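Local atomic coordinates of cell surface protein (Putative S-layer protein) (Clostridioides difficile R20291, PDB entry 5NJL), a protein that is a putative S-layer protein of the cell wall that probably acts as an adhesin, showing cell adhesion in vitro. Residues N217-S220 with P221-Y225; Y228-V232 with K233-V237; A14-L17 with V18-R22; N56-E59 with L60-L63. One frame throughout, in Å; residues are numbered along the deposited sequence. Where two conformers were deposited one is given.

Contact 1 (N217-S220 with P221-Y225); sequences NTVS and PQDLY
S220 and D223 are joined by the hydrogen bonds of this turn, in which the end of a strand passes straight into a short helix. The hydroxyl of S220 accepts from the backbone N of D223, with OG and N 3.3 Å apart and an angle of 144° at the hydrogen. A second, weak bond runs from the same N-H to the S220 carbonyl, D223 N to S220 O being 3.2 Å at a bent 127°. One amide is thus shared between side chain and backbone of a single residue. What brings the hydroxyl round is its first torsion (58°), which sets OG between the backbone N and the carbonyl carbon. Serine suits the place because its short side chain can turn forward to an N-H of the first turn, and proline suits the next, P221, because a first-turn N-H would have no carbonyl one turn earlier in the helix to bond to.

Van der Waals contact comes from V219 and L224. V219 CG2 lies 4.2 Å from L224 CD1, and V219 also crosses D223 at about a right angle, CB and CG1 nearest OD2. Q222 is bent at its second torsion, bringing OE1 to 3.4 Å from S220 CB.

Beyond the turn, V219 rests on L274 of strand 271-278, and P221 and L224 lean on helix 281-291. The motif is a serine N-cap at a strand-to-helix junction, here leaving edge strand 215-219 of a four-stranded mixed sheet.

Contact 2 (Y228-V232 with K233-V237); sequences YRLTV and KGNMV
T231 caps helix 232-238, the classic threonine N-cap, by taking the N-H of G234 on its side-chain oxygen. G234 N and T231 OG1 are 3.0 Å apart and the bond is fairly straight, 158° at the hydrogen. With a first torsion of 54° the hydroxyl stands between T231's own backbone N and carbonyl carbon, turned to the first turn of the helix. OG1 is doubly engaged, for it also bonds to D223 O in the preceding short helix; a hydroxyl, able both to donate and to accept, suits such a position.

Backbone bonds carry the helix on from the cap. N235 N reaches T231 O at 2.9 Å, and M236 N reaches V232 O at 3.1 Å.

Van der Waals contact falls to L230, whose side chain passes slantwise across that of N235. Its CD1 methyl lies against the amide oxygen, 3.3 Å from N235 OD1, and its CD2 lies 4.2 Å from G234 CA. Having no side chain, G234 lets L230 CD2 approach the helix backbone. L230 also touches A290 and L291, so its apolar end packs against helix 281-291.

A water ties the loop to the helix by the polar end of N235. It donates to L230 O at 2.6 Å and accepts from N235 ND2 at 2.8 Å.

Contact 3 (A14-L17 with V18-R22); sequences ATEL and VSKVR. With SO4 (sulfate ion), chain B.
L17 and V21 lie side by side and point the same way, one turn apart on a helix. The leucine sends CD1 along the flank of the valine, 3.7 Å from V21 CG2. That methyl is placed by the valine's first torsion of 176°, which sets CG1 trans to the backbone N and leaves CG2 on the side facing back down the helix, also 3.2 Å from L17 O. Leucine and valine suit this face because it is turned inward: L17 rests on I9 and I209 of the sheet, and V21 on I57 of the neighbouring helix.

Next round the helix, V18 turns CG2 toward the preceding turn, 3.4 Å from A14 O, the carbonyl that also accepts V18 N. This is the regular i to i+4 pattern of an alpha helix, here helix 14-25 packed on a five-stranded mixed sheet, and it repeats from S19 N to T15 O, K20 N to E16 O and V21 N to L17 O. The bonds V18 N to A14 O and V21 N to L17 O are the shorter ones, both 2.8 Å.

The outer face is polar. K20 CG lies against the E16 carbonyl oxygen, 3.4 Å from E16 O, and the chain then bends at its last torsion (85°). Its NZ ends 4.2 Å from E16 OE2: opposite charges that probably attract, though too far apart for a salt bridge. S19 and R22 turn instead to a sulfate ion, probably from the crystallisation liquor. The arginine, bent at its third torsion, brings NH2 to 3.0 Å from sulfate O1, which lies at the guanidinium edge near its plane; S19 OG is modelled implausibly close to the same oxygen, and the details of that bond are doubtful.

Contact 4 (N56-E59 with L60-L63); sequences NIDE and LEKL
I57 and L60 supply the apolar part of this first turn of helix 57-65, and with E59 and E61 they have the most surface buried in it. The side chains of I57 and L60 pass at a slant, I57 CD1 being 3.9 Å from L60 CD2. The first torsion of I57 (-172°) carries CG1 trans to the backbone N, and the end of the branched chain comes nearer the leucine. In the backbone I57 O takes E61 N at 3.0 Å, nearly straight at 170°. E61 and D58 bring like charges near each other, with OE1 of E61 4.2 Å from OD1 of D58, which probably costs a little.

E59 serves the cap. Its first torsion sets CG beside the backbone N, and the extended chain runs back along the helix start, where OE2 accepts the N-H of N56 at 3.3 Å, met on the anti side of the carboxylate and 28° out of its plane. N56 OD1 in turn accepts D58 N in the plane of its carbonyl, on a lone pair, the atoms 2.9 Å apart; N56 and E59 together form a capping box. E59 OE2 also binds the N-H of T55, so this one oxygen gathers two backbone donors; an acidic side chain is well suited to a helix start rich in N-H groups.

Around the turn, I57 packs on R22 and M25 of helix 14-25, while L60 faces I54, V44 and V75 of strands 52-54, 40-45 and 72-79.

The four contacts fall into two pairs in separate parts of an elongated chain. Contacts 1 and 2 adjoin, their centres about 10 Å apart, and belong to consecutive helices 221-224 and 232-238; contacts 3 and 4 adjoin likewise, lying on helices 14-25 and 57-65, which pack together beside the five-stranded sheet. Contacts 1 and 3 are partly buried, whereas contacts 2 and 4 are surface turns with some apolar side chains turned inward. Chemistry follows place: contacts 1, 2 and 4 are helix starts capped by serine, threonine and asparagine, while contact 3 runs along the body of its helix with ordinary backbone bonds. Between contacts 3 and 4, R22 and E61 form a long, weak ion pair.

Contact 1 (N217-S220 with P221-Y225)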
loop_
_atom_site.group_PDB
_atom_site.type_symbol
_atom_site.label_atom_id
_atom_site.label_comp_id
_atom_site.label_asym_id
_atom_site.label_seq_id
_atom_site.Cartn_x
_atom_site.Cartn_y
_atom_site.Cartn_z
ATOM N N ASN A 217 -21.107 14.622 -13.452
ATOM C CA ASN A 217 -21.580 15.736 -12.663
ATOM C C ASN A 217 -22.246 15.191 -11.416
ATOM O O ASN A 217 -22.815 14.107 -11.449
ATOM C CB ASN A 217 -22.561 16.586 -13.484
ATOM C CG ASN A 217 -22.448 18.054 -13.172
ATOM O OD1 ASN A 217 -23.362 18.651 -12.589
ATOM N ND2 ASN A 217 -21.312 18.652 -13.544
ATOM N N THR A 218 -22.152 15.946 -10.320
ATOM C CA THR A 218 -22.749 15.570 -9.034
ATOM C C THR A 218 -23.714 16.665 -8.571
ATOM O O THR A 218 -23.360 17.844 -8.564
ATOM C CB THR A 218 -21.685 15.358 -7.939
ATOM O OG1 THR A 218 -20.684 14.444 -8.402
ATOM C CG2 THR A 218 -22.313 14.788 -6.675
ATOM N N VAL A 219 -24.915 16.257 -8.169
ATOM C CA VAL A 219 -25.981 17.176 -7.773
ATOM C C VAL A 219 -26.607 16.728 -6.451
ATOM O O VAL A 219 -26.316 15.644 -5.955
ATOM C CB VAL A 219 -27.084 17.257 -8.859
ATOM C CG1 VAL A 219 -26.513 17.828 -10.151
ATOM C CG2 VAL A 219 -27.725 15.892 -9.122
ATOM N N SER A 220 -27.462 17.581 -5.892
ATOM C CA SER A 220 -28.274 17.243 -4.711
ATOM C C SER A 220 -29.617 16.686 -5.183
ATOM O O SER A 220 -29.992 16.914 -6.330
ATOM C CB SER A 220 -28.495 18.492 -3.845
ATOM O OG SER A 220 -29.121 19.521 -4.598
ATOM N N PRO A 221 -30.351 15.960 -4.312
ATOM C CA PRO A 221 -31.691 15.485 -4.713
ATOM C C PRO A 221 -32.675 16.635 -4.907
ATOM O O PRO A 221 -33.602 16.517 -5.716
ATOM C CB PRO A 221 -32.130 14.591 -3.543
ATOM C CG PRO A 221 -31.294 15.014 -2.386
ATOM C CD PRO A 221 -29.996 15.518 -2.949
ATOM N N GLN A 222 -32.441 17.725 -4.167
ATOM C CA GLN A 222 -33.201 18.971 -4.273
ATOM C C GLN A 222 -33.113 19.550 -5.688
ATOM O O GLN A 222 -34.102 20.086 -6.199
ATOM C CB GLN A 222 -32.710 20.021 -3.257
ATOM C CG GLN A 222 -33.004 19.691 -1.791
ATOM C CD GLN A 222 -31.941 18.817 -1.132
ATOM O OE1 GLN A 222 -30.740 19.043 -1.291
ATOM N NE2 GLN A 222 -32.385 17.814 -0.381
ATOM N N ASP A 223 -31.932 19.433 -6.309
ATOM C CA ASP A 223 -31.724 19.875 -7.692
ATOM C C ASP A 223 -32.702 19.207 -8.671
ATOM O O ASP A 223 -33.109 19.807 -9.667
ATOM C CB ASP A 223 -30.277 19.574 -8.116
ATOM C CG ASP A 223 -29.929 20.153 -9.465
ATOM O OD1 ASP A 223 -30.469 21.218 -9.814
ATOM O OD2 ASP A 223 -29.110 19.537 -10.177
ATOM N N LEU A 224 -33.071 17.955 -8.380
ATOM C CA LEU A 224 -33.953 17.142 -9.227
ATOM C C LEU A 224 -35.401 16.991 -8.767
ATOM O O LEU A 224 -36.283 16.661 -9.578
ATOM C CB LEU A 224 -33.367 15.735 -9.356
ATOM C CG LEU A 224 -31.900 15.656 -9.766
ATOM C CD1 LEU A 224 -31.509 14.194 -9.944
ATOM C CD2 LEU A 224 -31.636 16.468 -11.032
ATOM N N TYR A 225 -35.647 17.193 -7.474
ATOM C CA TYR A 225 -36.937 16.836 -6.864
ATOM C C TYR A 225 -37.152 17.698 -5.613
ATOM O O TYR A 225 -36.258 17.789 -4.778
ATOM C CB TYR A 225 -36.916 15.344 -6.522
ATOM C CG TYR A 225 -38.216 14.800 -5.988
ATOM C CD1 TYR A 225 -39.263 14.483 -6.847
ATOM C CD2 TYR A 225 -38.395 14.578 -4.613
ATOM C CE1 TYR A 225 -40.463 13.981 -6.356
ATOM C CE2 TYR A 225 -39.596 14.076 -4.113
ATOM C CZ TYR A 225 -40.622 13.776 -4.989
ATOM O OH TYR A 225 -41.812 13.286 -4.509
#

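Contact 2 (Y228-V232 with K233-V237)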
loop_
_atom_site.group_PDB
_atom_site.type_symbol
_atom_site.label_atom_id
_atom_site.label_comp_id
_atom_site.label_asym_id
_atom_site.label_seq_id
_atom_site.Cartn_x
_atom_site.Cartn_y
_atom_site.Cartn_z
ATOM N N TYR A 228 -42.086 16.851 -3.664
ATOM C CA TYR A 228 -43.410 16.500 -4.221
ATOM C C TYR A 228 -43.374 16.170 -5.713
ATOM O O TYR A 228 -44.010 15.198 -6.145
ATOM C CB TYR A 228 -44.413 17.645 -3.984
ATOM C CG TYR A 228 -44.538 18.052 -2.525
ATOM C CD1 TYR A 228 -43.684 19.018 -1.972
ATOM C CD2 TYR A 228 -45.494 17.457 -1.686
ATOM C CE1 TYR A 228 -43.782 19.386 -0.632
ATOM C CE2 TYR A 228 -45.600 17.822 -0.345
ATOM C CZ TYR A 228 -44.743 18.785 0.179
ATOM O OH TYR A 228 -44.837 19.154 1.504
ATOM N N ARG A 229 -42.658 16.998 -6.485
ATOM C CA ARG A 229 -42.563 16.896 -7.943
ATOM C C ARG A 229 -41.111 17.044 -8.421
ATOM O O ARG A 229 -40.275 17.673 -7.752
ATOM C CB ARG A 229 -43.390 18.004 -8.603
ATOM C CG ARG A 229 -44.806 18.161 -8.066
ATOM C CD ARG A 229 -45.642 19.115 -8.919
ATOM N NE ARG A 229 -46.428 18.410 -9.937
ATOM C CZ ARG A 229 -47.625 17.838 -9.747
ATOM N NH1 ARG A 229 -48.234 17.859 -8.558
ATOM N NH2 ARG A 229 -48.228 17.225 -10.768
ATOM N N LEU A 230 -40.837 16.462 -9.586
ATOM C CA LEU A 230 -39.553 16.657 -10.281
ATOM C C LEU A 230 -39.407 18.125 -10.670
ATOM O O LEU A 230 -40.383 18.756 -11.052
ATOM C CB LEU A 230 -39.466 15.804 -11.552
ATOM C CG LEU A 230 -39.338 14.291 -11.369
ATOM C CD1 LEU A 230 -39.594 13.557 -12.676
ATOM C CD2 LEU A 230 -37.971 13.940 -10.800
ATOM N N THR A 231 -38.195 18.655 -10.535
ATOM C CA THR A 231 -37.855 19.970 -11.049
ATOM C C THR A 231 -37.775 19.888 -12.575
ATOM O O THR A 231 -37.911 18.818 -13.158
ATOM C CB THR A 231 -36.504 20.454 -10.504
ATOM O OG1 THR A 231 -35.504 19.458 -10.766
ATOM C CG2 THR A 231 -36.596 20.737 -8.999
ATOM N N VAL A 232 -37.562 21.028 -13.218
ATOM C CA VAL A 232 -37.345 21.061 -14.658
ATOM C C VAL A 232 -36.111 20.194 -14.994
ATOM O O VAL A 232 -36.159 19.351 -15.913
ATOM C CB VAL A 232 -37.201 22.517 -15.154
ATOM C CG1 VAL A 232 -36.704 22.579 -16.598
ATOM C CG2 VAL A 232 -38.557 23.236 -15.017
ATOM N N LYS A 233 -35.031 20.373 -14.232
ATOM C CA LYS A 233 -33.832 19.541 -14.429
ATOM C C LYS A 233 -34.146 18.064 -14.204
ATOM O O LYS A 233 -33.709 17.203 -14.980
ATOM C CB LYS A 233 -32.660 19.984 -13.542
ATOM C CG LYS A 233 -31.445 19.080 -13.722
ATOM C CD LYS A 233 -30.133 19.782 -13.446
ATOM C CE LYS A 233 -28.958 18.861 -13.747
ATOM N NZ LYS A 233 -27.717 19.671 -13.807
ATOM N N GLY A 234 -34.918 17.769 -13.159
ATOM C CA GLY A 234 -35.350 16.384 -12.902
ATOM C C GLY A 234 -36.090 15.757 -14.060
ATOM O O GLY A 234 -35.864 14.596 -14.407
ATOM N N ASN A 235 -36.986 16.519 -14.684
ATOM C CA ASN A 235 -37.711 16.009 -15.866
ATOM C C ASN A 235 -36.826 15.762 -17.076
ATOM O O ASN A 235 -37.051 14.813 -17.821
ATOM C CB ASN A 235 -38.910 16.907 -16.216
ATOM C CG ASN A 235 -40.072 16.680 -15.283
ATOM O OD1 ASN A 235 -40.511 15.547 -15.116
ATOM N ND2 ASN A 235 -40.538 17.737 -14.627
ATOM N N MET A 236 -35.831 16.618 -17.284
ATOM C CA MET A 236 -34.855 16.418 -18.365
ATOM C C MET A 236 -34.063 15.103 -18.155
ATOM O O MET A 236 -33.889 14.286 -19.073
ATOM C CB MET A 236 -33.929 17.641 -18.406
ATOM C CG MET A 236 -32.892 17.674 -19.515
ATOM S SD MET A 236 -32.077 19.296 -19.505
ATOM C CE MET A 236 -31.204 19.315 -17.932
ATOM N N VAL A 237 -33.661 14.873 -16.911
ATOM C CA VAL A 237 -32.931 13.653 -16.534
ATOM C C VAL A 237 -33.838 12.456 -16.744
ATOM O O VAL A 237 -33.478 11.510 -17.445
ATOM C CB VAL A 237 -32.433 13.711 -15.070
ATOM C CG1 VAL A 237 -31.777 12.380 -14.658
ATOM C CG2 VAL A 237 -31.449 14.858 -14.881
HETATM O O HOH W 1 -42.378 17.959 -12.541
#

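Contact 3 (A14-L17 with V18-R22)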
loop_
_atom_site.group_PDB
_atom_site.type_symbol
_atom_site.label_atom_id
_atom_site.label_comp_id
_atom_site.label_asym_id
_atom_site.label_seq_id
_atom_site.Cartn_x
_atom_site.Cartn_y
_atom_site.Cartn_z
ATOM N N ALA A 14 -8.117 9.746 -19.097
ATOM C CA ALA A 14 -7.293 8.522 -19.060
ATOM C C ALA A 14 -5.990 8.631 -19.871
ATOM O O ALA A 14 -5.075 7.841 -19.657
ATOM C CB ALA A 14 -8.109 7.312 -19.493
ATOM N N THR A 15 -5.860 9.611 -20.767
ATOM C CA THR A 15 -4.559 9.844 -21.437
ATOM C C THR A 15 -3.439 10.102 -20.407
ATOM O O THR A 15 -2.308 9.596 -20.555
ATOM C CB THR A 15 -4.598 11.050 -22.392
ATOM O OG1 THR A 15 -5.011 12.220 -21.660
ATOM C CG2 THR A 15 -5.549 10.782 -23.561
ATOM N N GLU A 16 -3.761 10.878 -19.366
ATOM C CA GLU A 16 -2.828 11.104 -18.256
ATOM C C GLU A 16 -2.575 9.824 -17.450
ATOM O O GLU A 16 -1.449 9.592 -17.022
ATOM C CB GLU A 16 -3.307 12.228 -17.315
ATOM C CG GLU A 16 -3.226 13.636 -17.917
ATOM C CD GLU A 16 -2.970 14.729 -16.869
ATOM O OE1 GLU A 16 -2.222 15.688 -17.182
ATOM O OE2 GLU A 16 -3.501 14.634 -15.731
ATOM N N LEU A 17 -3.604 9.009 -17.235
ATOM C CA LEU A 17 -3.422 7.724 -16.564
ATOM C C LEU A 17 -2.509 6.780 -17.383
ATOM O O LEU A 17 -1.619 6.114 -16.831
ATOM C CB LEU A 17 -4.755 7.041 -16.310
ATOM C CG LEU A 17 -4.675 5.674 -15.642
ATOM C CD1 LEU A 17 -4.114 5.802 -14.234
ATOM C CD2 LEU A 17 -6.010 4.966 -15.601
ATOM N N VAL A 18 -2.743 6.708 -18.692
ATOM C CA VAL A 18 -1.885 5.897 -19.574
ATOM C C VAL A 18 -0.435 6.305 -19.458
ATOM O O VAL A 18 0.432 5.442 -19.327
ATOM C CB VAL A 18 -2.361 5.937 -21.037
ATOM C CG1 VAL A 18 -1.298 5.417 -22.000
ATOM C CG2 VAL A 18 -3.642 5.140 -21.144
ATOM N N SER A 19 -0.174 7.606 -19.483
ATOM C CA SER A 19 1.177 8.106 -19.347
ATOM C C SER A 19 1.823 7.711 -18.026
ATOM O O SER A 19 2.980 7.262 -18.010
ATOM C CB SER A 19 1.210 9.617 -19.533
ATOM O OG SER A 19 0.694 9.912 -20.813
ATOM N N LYS A 20 1.081 7.855 -16.937
ATOM C CA LYS A 20 1.599 7.481 -15.611
ATOM C C LYS A 20 1.804 5.977 -15.466
ATOM O O LYS A 20 2.843 5.547 -14.975
ATOM C CB LYS A 20 0.687 7.999 -14.498
ATOM C CG LYS A 20 0.726 9.520 -14.365
ATOM C CD LYS A 20 -0.061 10.008 -13.143
ATOM C CE LYS A 20 0.247 11.464 -12.796
ATOM N NZ LYS A 20 -0.597 12.395 -13.598
ATOM N N VAL A 21 0.833 5.180 -15.899
ATOM C CA VAL A 21 0.934 3.722 -15.791
ATOM C C VAL A 21 2.049 3.169 -16.702
ATOM O O VAL A 21 2.737 2.202 -16.338
ATOM C CB VAL A 21 -0.400 3.047 -16.062
ATOM C CG1 VAL A 21 -0.281 1.531 -16.053
ATOM C CG2 VAL A 21 -1.405 3.475 -15.019
ATOM N N ARG A 22 2.243 3.780 -17.864
ATOM C CA ARG A 22 3.350 3.386 -18.738
ATOM C C ARG A 22 4.677 3.504 -17.987
ATOM O O ARG A 22 5.516 2.565 -18.025
ATOM C CB ARG A 22 3.383 4.219 -20.038
ATOM C CG ARG A 22 4.596 3.953 -20.942
ATOM C CD ARG A 22 4.746 4.939 -22.114
ATOM N NE ARG A 22 3.647 4.842 -23.097
ATOM C CZ ARG A 22 2.726 5.793 -23.340
ATOM N NH1 ARG A 22 1.779 5.578 -24.233
ATOM N NH2 ARG A 22 2.723 6.954 -22.693
HETATM S S SO4 B . 3.822 10.664 -22.470
HETATM O O1 SO4 B . 2.548 9.943 -22.381
HETATM O O2 SO4 B . 4.229 10.667 -23.900
HETATM O O3 SO4 B . 3.635 12.057 -21.988
HETATM O O4 SO4 B . 4.859 10.005 -21.635
#

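Contact 4 (N56-E59 with L60-L63)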
loop_
_atom_site.group_PDB
_atom_site.type_symbol
_atom_site.label_atom_id
_atom_site.label_comp_id
_atom_site.label_asym_id
_atom_site.label_seq_id
_atom_site.Cartn_x
_atom_site.Cartn_y
_atom_site.Cartn_z
ATOM N N ASN A 56 1.641 -5.564 -20.388
ATOM C CA ASN A 56 2.081 -4.480 -21.273
ATOM C C ASN A 56 1.038 -3.362 -21.211
ATOM O O ASN A 56 -0.162 -3.625 -21.169
ATOM C CB ASN A 56 2.207 -4.943 -22.745
ATOM C CG ASN A 56 2.969 -3.940 -23.626
ATOM O OD1 ASN A 56 2.441 -2.891 -24.071
ATOM N ND2 ASN A 56 4.235 -4.277 -23.911
ATOM N N ILE A 57 1.509 -2.128 -21.219
ATOM C CA ILE A 57 0.650 -0.936 -21.246
ATOM C C ILE A 57 -0.365 -0.928 -22.409
ATOM O O ILE A 57 -1.473 -0.407 -22.255
ATOM C CB ILE A 57 1.509 0.358 -21.224
ATOM C CG1 ILE A 57 0.648 1.609 -21.043
ATOM C CG2 ILE A 57 2.413 0.481 -22.446
ATOM C CD1 ILE A 57 -0.128 1.661 -19.740
ATOM N N ASP A 58 -0.006 -1.523 -23.548
ATOM C CA ASP A 58 -0.936 -1.606 -24.675
ATOM C C ASP A 58 -2.208 -2.363 -24.337
ATOM O O ASP A 58 -3.266 -2.051 -24.882
ATOM C CB ASP A 58 -0.312 -2.194 -25.954
ATOM C CG ASP A 58 -1.316 -2.193 -27.107
ATOM O OD1 ASP A 58 -1.721 -1.081 -27.514
ATOM O OD2 ASP A 58 -1.772 -3.275 -27.530
ATOM N N GLU A 59 -2.152 -3.303 -23.399
ATOM C CA GLU A 59 -3.372 -3.978 -22.986
ATOM C C GLU A 59 -4.387 -2.994 -22.396
ATOM O O GLU A 59 -5.593 -3.121 -22.653
ATOM C CB GLU A 59 -3.097 -5.099 -21.993
ATOM C CG GLU A 59 -2.314 -6.255 -22.584
ATOM C CD GLU A 59 -2.057 -7.319 -21.541
ATOM O OE1 GLU A 59 -3.026 -7.963 -21.093
ATOM O OE2 GLU A 59 -0.891 -7.476 -21.163
ATOM N N LEU A 60 -3.893 -2.033 -21.617
ATOM C CA LEU A 60 -4.748 -0.985 -21.048
ATOM C C LEU A 60 -5.214 -0.023 -22.132
ATOM O O LEU A 60 -6.389 0.320 -22.185
ATOM C CB LEU A 60 -4.032 -0.226 -19.929
ATOM C CG LEU A 60 -4.739 1.020 -19.395
ATOM C CD1 LEU A 60 -6.051 0.626 -18.761
ATOM C CD2 LEU A 60 -3.836 1.720 -18.401
ATOM N N GLU A 61 -4.293 0.436 -22.969
ATOM C CA GLU A 61 -4.652 1.340 -24.075
ATOM C C GLU A 61 -5.736 0.766 -24.972
ATOM O O GLU A 61 -6.699 1.467 -25.298
ATOM C CB GLU A 61 -3.449 1.735 -24.896
ATOM C CG GLU A 61 -2.487 2.601 -24.144
ATOM C CD GLU A 61 -1.182 2.794 -24.874
ATOM O OE1 GLU A 61 -0.296 1.875 -24.859
ATOM O OE2 GLU A 61 -1.035 3.891 -25.444
ATOM N N LYS A 62 -5.610 -0.501 -25.345
ATOM C CA LYS A 62 -6.640 -1.145 -26.163
ATOM C C LYS A 62 -8.037 -1.131 -25.509
ATOM O O LYS A 62 -9.047 -0.878 -26.177
ATOM C CB LYS A 62 -6.254 -2.581 -26.504
ATOM C CG LYS A 62 -7.101 -3.198 -27.605
ATOM C CD LYS A 62 -6.638 -4.607 -27.963
ATOM C CE LYS A 62 -7.650 -5.262 -28.909
ATOM N NZ LYS A 62 -7.286 -6.670 -29.225
ATOM N N LEU A 63 -8.082 -1.421 -24.215
ATOM C CA LEU A 63 -9.328 -1.477 -23.477
ATOM C C LEU A 63 -9.940 -0.092 -23.303
ATOM O O LEU A 63 -11.146 0.060 -23.483
ATOM C CB LEU A 63 -9.136 -2.165 -22.117
ATOM C CG LEU A 63 -8.910 -3.681 -22.192
ATOM C CD1 LEU A 63 -8.348 -4.248 -20.893
ATOM C CD2 LEU A 63 -10.204 -4.411 -22.528
#